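Local coordinates for protein beta-1,4-mannanase (Aplysia kurodai, PDB 3VUP) that probably hydrolyses the beta-1,4-linked mannose backbone of mannan as a TIM-barrel enzyme of sea hare digestive fluid, at residues R122-I127 / N193-Q198; K176-T181 / R246-K251. One frame throughout, in Å; residues are numbered along the deposited sequence.

Interaction 1 of 2, residues R122-I127 / N193-Q198; sequences RLDGLI and NKYLYQ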
loop_
_atom_site.group_PDB
_atom_site.type_symbol
_atom_site.label_atom_id
_atom_site.label_comp_id
_atom_site.label_asym_id
_atom_site.label_seq_id
_atom_site.Cartn_x
_atom_site.Cartn_y
_atom_site.Cartn_z
ATOM N N ARG A 122 14.672 8.494 11.401
ATOM C CA ARG A 122 15.176 7.958 10.151
ATOM C C ARG A 122 14.198 8.175 8.997
ATOM O O ARG A 122 14.582 8.659 7.929
ATOM C CB ARG A 122 15.455 6.465 10.302
ATOM C CG ARG A 122 16.631 6.165 11.195
ATOM C CD ARG A 122 16.753 4.688 11.479
ATOM N NE ARG A 122 17.876 4.432 12.372
ATOM C CZ ARG A 122 18.095 3.284 13.004
ATOM N NH1 ARG A 122 17.265 2.264 12.845
ATOM N NH2 ARG A 122 19.148 3.160 13.799
ATOM N N LEU A 123 12.929 7.855 9.224
ATOM C CA LEU A 123 11.911 8.138 8.223
ATOM C C LEU A 123 11.739 9.644 8.054
ATOM O O LEU A 123 11.642 10.142 6.933
ATOM C CB LEU A 123 10.583 7.478 8.599
ATOM C CG LEU A 123 9.377 7.799 7.715
ATOM C CD1 LEU A 123 9.667 7.481 6.252
ATOM C CD2 LEU A 123 8.132 7.050 8.196
ATOM N N ASP A 124 11.734 10.365 9.172
ATOM C CA ASP A 124 11.588 11.809 9.163
ATOM C C ASP A 124 12.608 12.479 8.233
ATOM O O ASP A 124 12.259 13.373 7.450
ATOM C CB ASP A 124 11.732 12.319 10.592
ATOM C CG ASP A 124 11.479 13.807 10.711
ATOM O OD1 ASP A 124 10.304 14.217 10.631
ATOM O OD2 ASP A 124 12.451 14.566 10.912
ATOM N N GLY A 125 13.859 12.027 8.297
ATOM C CA GLY A 125 14.907 12.591 7.462
ATOM C C GLY A 125 14.710 12.342 5.977
ATOM O O GLY A 125 15.066 13.184 5.147
ATOM N N LEU A 126 14.155 11.185 5.626
ATOM C CA LEU A 126 13.877 10.898 4.225
ATOM C C LEU A 126 12.761 11.785 3.683
ATOM O O LEU A 126 12.757 12.148 2.504
ATOM C CB LEU A 126 13.493 9.433 4.037
ATOM C CG LEU A 126 14.521 8.395 4.471
ATOM C CD1 LEU A 126 14.013 7.014 4.091
ATOM C CD2 LEU A 126 15.882 8.663 3.843
ATOM N N ILE A 127 11.804 12.124 4.541
ATOM C CA ILE A 127 10.696 12.979 4.134
ATOM C C ILE A 127 11.136 14.438 4.009
ATOM O O ILE A 127 10.730 15.143 3.080
ATOM C CB ILE A 127 9.517 12.853 5.118
ATOM C CG1 ILE A 127 8.950 11.429 5.067
ATOM C CG2 ILE A 127 8.432 13.873 4.808
ATOM C CD1 ILE A 127 7.998 11.103 6.205
ATOM N N ASN A 193 0.691 16.012 14.212
ATOM C CA ASN A 193 0.672 16.934 13.082
ATOM C C ASN A 193 2.111 17.294 12.763
ATOM O O ASN A 193 2.672 18.170 13.407
ATOM C CB ASN A 193 -0.089 18.213 13.445
ATOM C CG ASN A 193 -1.571 17.980 13.687
ATOM O OD1 ASN A 193 -2.098 16.894 13.438
ATOM N ND2 ASN A 193 -2.259 19.014 14.163
ATOM N N LYS A 194 2.708 16.632 11.779
ATOM C CA LYS A 194 4.151 16.701 11.571
ATOM C C LYS A 194 4.571 17.222 10.191
ATOM O O LYS A 194 5.509 18.020 10.102
ATOM C CB LYS A 194 4.745 15.310 11.812
ATOM C CG LYS A 194 6.163 15.249 12.330
ATOM C CD LYS A 194 6.468 13.810 12.723
ATOM C CE LYS A 194 7.814 13.652 13.391
ATOM N NZ LYS A 194 8.037 12.214 13.683
ATOM N N TYR A 195 3.902 16.766 9.127
ATOM C CA TYR A 195 4.389 17.008 7.763
ATOM C C TYR A 195 3.498 17.889 6.895
ATOM O O TYR A 195 2.271 17.910 7.044
ATOM C CB TYR A 195 4.647 15.685 7.038
ATOM C CG TYR A 195 5.653 14.840 7.775
ATOM C CD1 TYR A 195 6.966 15.264 7.902
ATOM C CD2 TYR A 195 5.290 13.639 8.374
ATOM C CE1 TYR A 195 7.883 14.516 8.599
ATOM C CE2 TYR A 195 6.205 12.886 9.073
ATOM C CZ TYR A 195 7.498 13.328 9.185
ATOM O OH TYR A 195 8.408 12.570 9.888
ATOM N N LEU A 196 4.154 18.610 5.986
ATOM C CA LEU A 196 3.492 19.367 4.930
ATOM C C LEU A 196 3.475 18.563 3.630
ATOM O O LEU A 196 4.350 17.710 3.386
ATOM C CB LEU A 196 4.181 20.719 4.713
ATOM C CG LEU A 196 4.131 21.714 5.878
ATOM C CD1 LEU A 196 4.781 23.042 5.496
ATOM C CD2 LEU A 196 2.696 21.921 6.337
ATOM N N TYR A 197 2.476 18.834 2.796
ATOM C CA TYR A 197 2.263 18.008 1.610
ATOM C C TYR A 197 3.349 18.132 0.559
ATOM O O TYR A 197 3.605 17.165 -0.142
ATOM C CB TYR A 197 0.863 18.176 0.995
ATOM C CG TYR A 197 -0.046 17.036 1.399
ATOM C CD1 TYR A 197 0.025 15.802 0.769
ATOM C CD2 TYR A 197 -0.932 17.177 2.444
ATOM C CE1 TYR A 197 -0.786 14.737 1.165
ATOM C CE2 TYR A 197 -1.746 16.131 2.846
ATOM C CZ TYR A 197 -1.675 14.913 2.202
ATOM O OH TYR A 197 -2.487 13.887 2.623
ATOM N N GLN A 198 4.000 19.282 0.430
ATOM C CA GLN A 198 5.043 19.338 -0.589
ATOM C C GLN A 198 6.137 18.302 -0.290
ATOM O O GLN A 198 6.626 17.623 -1.202
ATOM C CB GLN A 198 5.631 20.741 -0.740
ATOM C CG GLN A 198 6.587 20.865 -1.922
ATOM C CD GLN A 198 7.107 22.277 -2.114
ATOM O OE1 GLN A 198 6.659 23.209 -1.449
ATOM N NE2 GLN A 198 8.064 22.438 -3.021
#
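Tyr-195 reaches across to helix 122-128 and donates its phenol hydrogen to Asp-124, the OH to OD1 distance being 2.6 Å. OD1 receives it on its anti lone pair, the one turned away from OD2, and lies near the plane of the ring at its hydroxyl edge, with carboxylate and ring planes 36° apart. Asp-124 carries CG anti to its own nitrogen (chi1 -175°), which swings the carboxylate out to the phenol. The same oxygen has a long, weak ion pair with Lys-128. Lys-194 NZ stops 4.3 Å from Asp-124 OD1, beyond salt-bridge range, and is satisfied instead by Asn-116 OD1, although its charge probably still favours the ionised carboxylate. In the first turn of the helix, the backbone N-H groups of Leu-123 and Asp-124 are taken by the carboxylate oxygens of Asp-118. Ile-127 lies over one face of the ring in a CH-pi contact, with CD1 4.0 Å from the Tyr-195 centroid and 22° off the normal. Its other branch, CG2, lies 3.7 Å from Tyr-195 CD1, while CB of Lys-194 sits over the opposite face. Backbone hydrogen bonds to Met-166 and Ile-168 anchor Tyr-195 just before helix 197-214, which has Leu-196 at its N-cap position. The arrangement joins the connections that follow two neighbouring strands, 105-112 and 157-161, of a (beta/alpha)8 TIM barrel.

Interaction 2 of 2, residues K176-T181 / R246-K251; sequences KCYDTT and RLAGGK. With SO4 (sulfate ion), chain I; SO4 (sulfate ion), chain H.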
loop_
_atom_site.group_PDB
_atom_site.type_symbol
_atom_site.label_atom_id
_atom_site.label_comp_id
_atom_site.label_asym_id
_atom_site.label_seq_id
_atom_site.Cartn_x
_atom_site.Cartn_y
_atom_site.Cartn_z
ATOM N N LYS A 176 -3.268 24.205 -4.293
ATOM C CA LYS A 176 -4.289 23.225 -3.939
ATOM C C LYS A 176 -3.688 21.876 -3.554
ATOM O O LYS A 176 -4.149 21.237 -2.606
ATOM C CB LYS A 176 -5.273 23.066 -5.102
ATOM C CG LYS A 176 -6.327 21.985 -4.913
ATOM C CD LYS A 176 -7.312 21.955 -6.085
ATOM C CE LYS A 176 -8.259 20.764 -5.994
ATOM N NZ LYS A 176 -7.633 19.487 -6.450
ATOM N N CYS A 177 -2.652 21.438 -4.267
ATOM C CA CYS A 177 -2.036 20.152 -3.956
ATOM C C CYS A 177 -1.501 20.055 -2.536
ATOM O O CYS A 177 -1.324 18.943 -2.028
ATOM C CB CYS A 177 -0.887 19.851 -4.919
ATOM S SG CYS A 177 -1.380 19.581 -6.615
ATOM N N TYR A 178 -1.215 21.199 -1.912
ATOM C CA TYR A 178 -0.610 21.198 -0.580
ATOM C C TYR A 178 -1.578 21.608 0.534
ATOM O O TYR A 178 -1.276 21.433 1.711
ATOM C CB TYR A 178 0.616 22.123 -0.540
ATOM C CG TYR A 178 1.635 21.905 -1.649
ATOM C CD1 TYR A 178 1.814 20.657 -2.242
ATOM C CD2 TYR A 178 2.421 22.956 -2.105
ATOM C CE1 TYR A 178 2.740 20.469 -3.261
ATOM C CE2 TYR A 178 3.352 22.779 -3.116
ATOM C CZ TYR A 178 3.508 21.530 -3.692
ATOM O OH TYR A 178 4.428 21.337 -4.706
ATOM N N ASP A 179 -2.729 22.157 0.165
ATOM C CA ASP A 179 -3.680 22.700 1.128
ATOM C C ASP A 179 -4.441 21.568 1.815
ATOM O O ASP A 179 -4.961 20.688 1.136
ATOM C CB ASP A 179 -4.652 23.605 0.375
ATOM C CG ASP A 179 -5.670 24.250 1.279
ATOM O OD1 ASP A 179 -5.535 25.466 1.543
ATOM O OD2 ASP A 179 -6.605 23.545 1.721
ATOM N N THR A 180 -4.528 21.598 3.147
ATOM C CA THR A 180 -5.225 20.534 3.869
ATOM C C THR A 180 -6.436 21.054 4.635
ATOM O O THR A 180 -6.909 20.413 5.576
ATOM C CB THR A 180 -4.291 19.763 4.815
ATOM O OG1 THR A 180 -3.742 20.671 5.772
ATOM C CG2 THR A 180 -3.165 19.109 4.041
ATOM N N THR A 181 -6.957 22.209 4.238
ATOM C CA THR A 181 -8.146 22.715 4.902
ATOM C C THR A 181 -9.353 21.773 4.789
ATOM O O THR A 181 -10.139 21.672 5.730
ATOM C CB THR A 181 -8.515 24.144 4.453
ATOM O OG1 THR A 181 -8.822 24.163 3.053
ATOM C CG2 THR A 181 -7.378 25.104 4.760
ATOM N N ARG A 246 3.894 15.191 -9.607
ATOM C CA ARG A 246 4.860 15.792 -10.523
ATOM C C ARG A 246 5.185 17.232 -10.129
ATOM O O ARG A 246 6.327 17.679 -10.263
ATOM C CB ARG A 246 4.349 15.734 -11.963
ATOM C CG ARG A 246 4.282 14.330 -12.535
ATOM C CD ARG A 246 3.559 14.311 -13.871
ATOM N NE ARG A 246 3.580 12.975 -14.446
ATOM C CZ ARG A 246 2.642 12.485 -15.246
ATOM N NH1 ARG A 246 1.587 13.227 -15.580
ATOM N NH2 ARG A 246 2.765 11.250 -15.713
ATOM N N LEU A 247 4.190 17.964 -9.644
ATOM C CA LEU A 247 4.435 19.337 -9.215
ATOM C C LEU A 247 5.447 19.359 -8.078
ATOM O O LEU A 247 6.394 20.140 -8.081
ATOM C CB LEU A 247 3.134 20.005 -8.763
ATOM C CG LEU A 247 3.305 21.424 -8.220
ATOM C CD1 LEU A 247 3.710 22.383 -9.319
ATOM C CD2 LEU A 247 2.018 21.876 -7.575
ATOM N N ALA A 248 5.244 18.487 -7.100
ATOM C CA ALA A 248 6.063 18.500 -5.891
ATOM C C ALA A 248 7.483 18.002 -6.123
ATOM O O ALA A 248 8.431 18.524 -5.533
ATOM C CB ALA A 248 5.411 17.671 -4.812
ATOM N N GLY A 249 7.629 16.978 -6.961
ATOM C CA GLY A 249 8.914 16.326 -7.138
ATOM C C GLY A 249 9.586 16.458 -8.493
ATOM O O GLY A 249 10.790 16.225 -8.610
ATOM N N GLY A 250 8.813 16.793 -9.522
ATOM C CA GLY A 250 9.362 17.026 -10.845
ATOM C C GLY A 250 9.671 15.806 -11.693
ATOM O O GLY A 250 10.123 15.954 -12.819
ATOM N N LYS A 251 9.435 14.606 -11.176
ATOM C CA LYS A 251 9.839 13.409 -11.905
ATOM C C LYS A 251 8.636 12.785 -12.619
ATOM O O LYS A 251 7.639 12.418 -11.994
ATOM C CB LYS A 251 10.558 12.440 -10.962
ATOM C CG LYS A 251 11.735 13.103 -10.240
ATOM C CD LYS A 251 12.656 12.086 -9.586
ATOM C CE LYS A 251 13.821 12.759 -8.876
ATOM N NZ LYS A 251 14.766 11.758 -8.288
HETATM S S SO4 I . 1.016 17.262 -15.082
HETATM O O1 SO4 I . 2.345 17.482 -14.509
HETATM O O2 SO4 I . 0.542 15.918 -14.751
HETATM O O3 SO4 I . 0.097 18.272 -14.570
HETATM O O4 SO4 I . 1.102 17.376 -16.534
HETATM S S SO4 H . 17.358 9.842 -10.325
HETATM O O1 SO4 H . 17.599 9.859 -8.884
HETATM O O2 SO4 H . 16.314 10.810 -10.685
HETATM O O3 SO4 H . 18.585 10.184 -11.039
HETATM O O4 SO4 H . 16.940 8.497 -10.720
#
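Tyr-178 lays its hydroxyl end against Leu-247 and Ala-248, joining the long loop after strand 157-161 of the TIM barrel to the last turns of helix 242-249. Its OH lies 3.5 Å from Ala-248 CA and 3.7 Å from Leu-247 CG, and the contact is by packing, with no hydrogen bond across it. The two side chains meet at a slant; Leu-247 swings CG away from its backbone nitrogen (chi1 177°), which directs CD2 to Tyr-178 CZ and to Cys-177 SG, 4.2 Å from each. Behind this layer, the disulfide from Cys-177 to Cys-244 ties the loop covalently to the same helix. Beyond the packing, the extended side chain of Arg-246 gives NH1 to O2 of the chain I sulfate, probably from the crystallisation liquor, in the guanidinium plane, at 3.0 Å and 157°, while NE bonds Gln-252 O. Replacing Arg-246 by an alanine is likely to leave that sulfate oxygen without its guanidinium donor and Gln-252 O without the NE hydrogen bond. On the loop side, an Asx turn shapes the chain after Tyr-178: Asp-179 OD2 accepts Thr-181 N from above the carboxylate plane at 2.9 Å and, on its syn lone pair, Thr-181 OG1 at 2.7 Å.

Both interactions hold the long connection between strand 157-161 and helix 197-214, at different points along it: 176-181 is fixed to the helix that follows strand 220-224, whereas 193-198 is fixed to the short helix after strand 105-112. Each is partly buried and far from the chain centre, but interaction 1 has both its isoleucine and its tyrosine buried around a polar bond, while interaction 2 relies on apolar packing and a disulfide, with an exposed leucine at its margin and sulfate ions, probably from the crystallisation liquor, bound by its helix-side residues. Their centres are 14 Å apart, and they touch directly, Tyr-197 CD2 packing 3.4 Å from Thr-180 CG2 and Gln-198 CG against Tyr-178 OH.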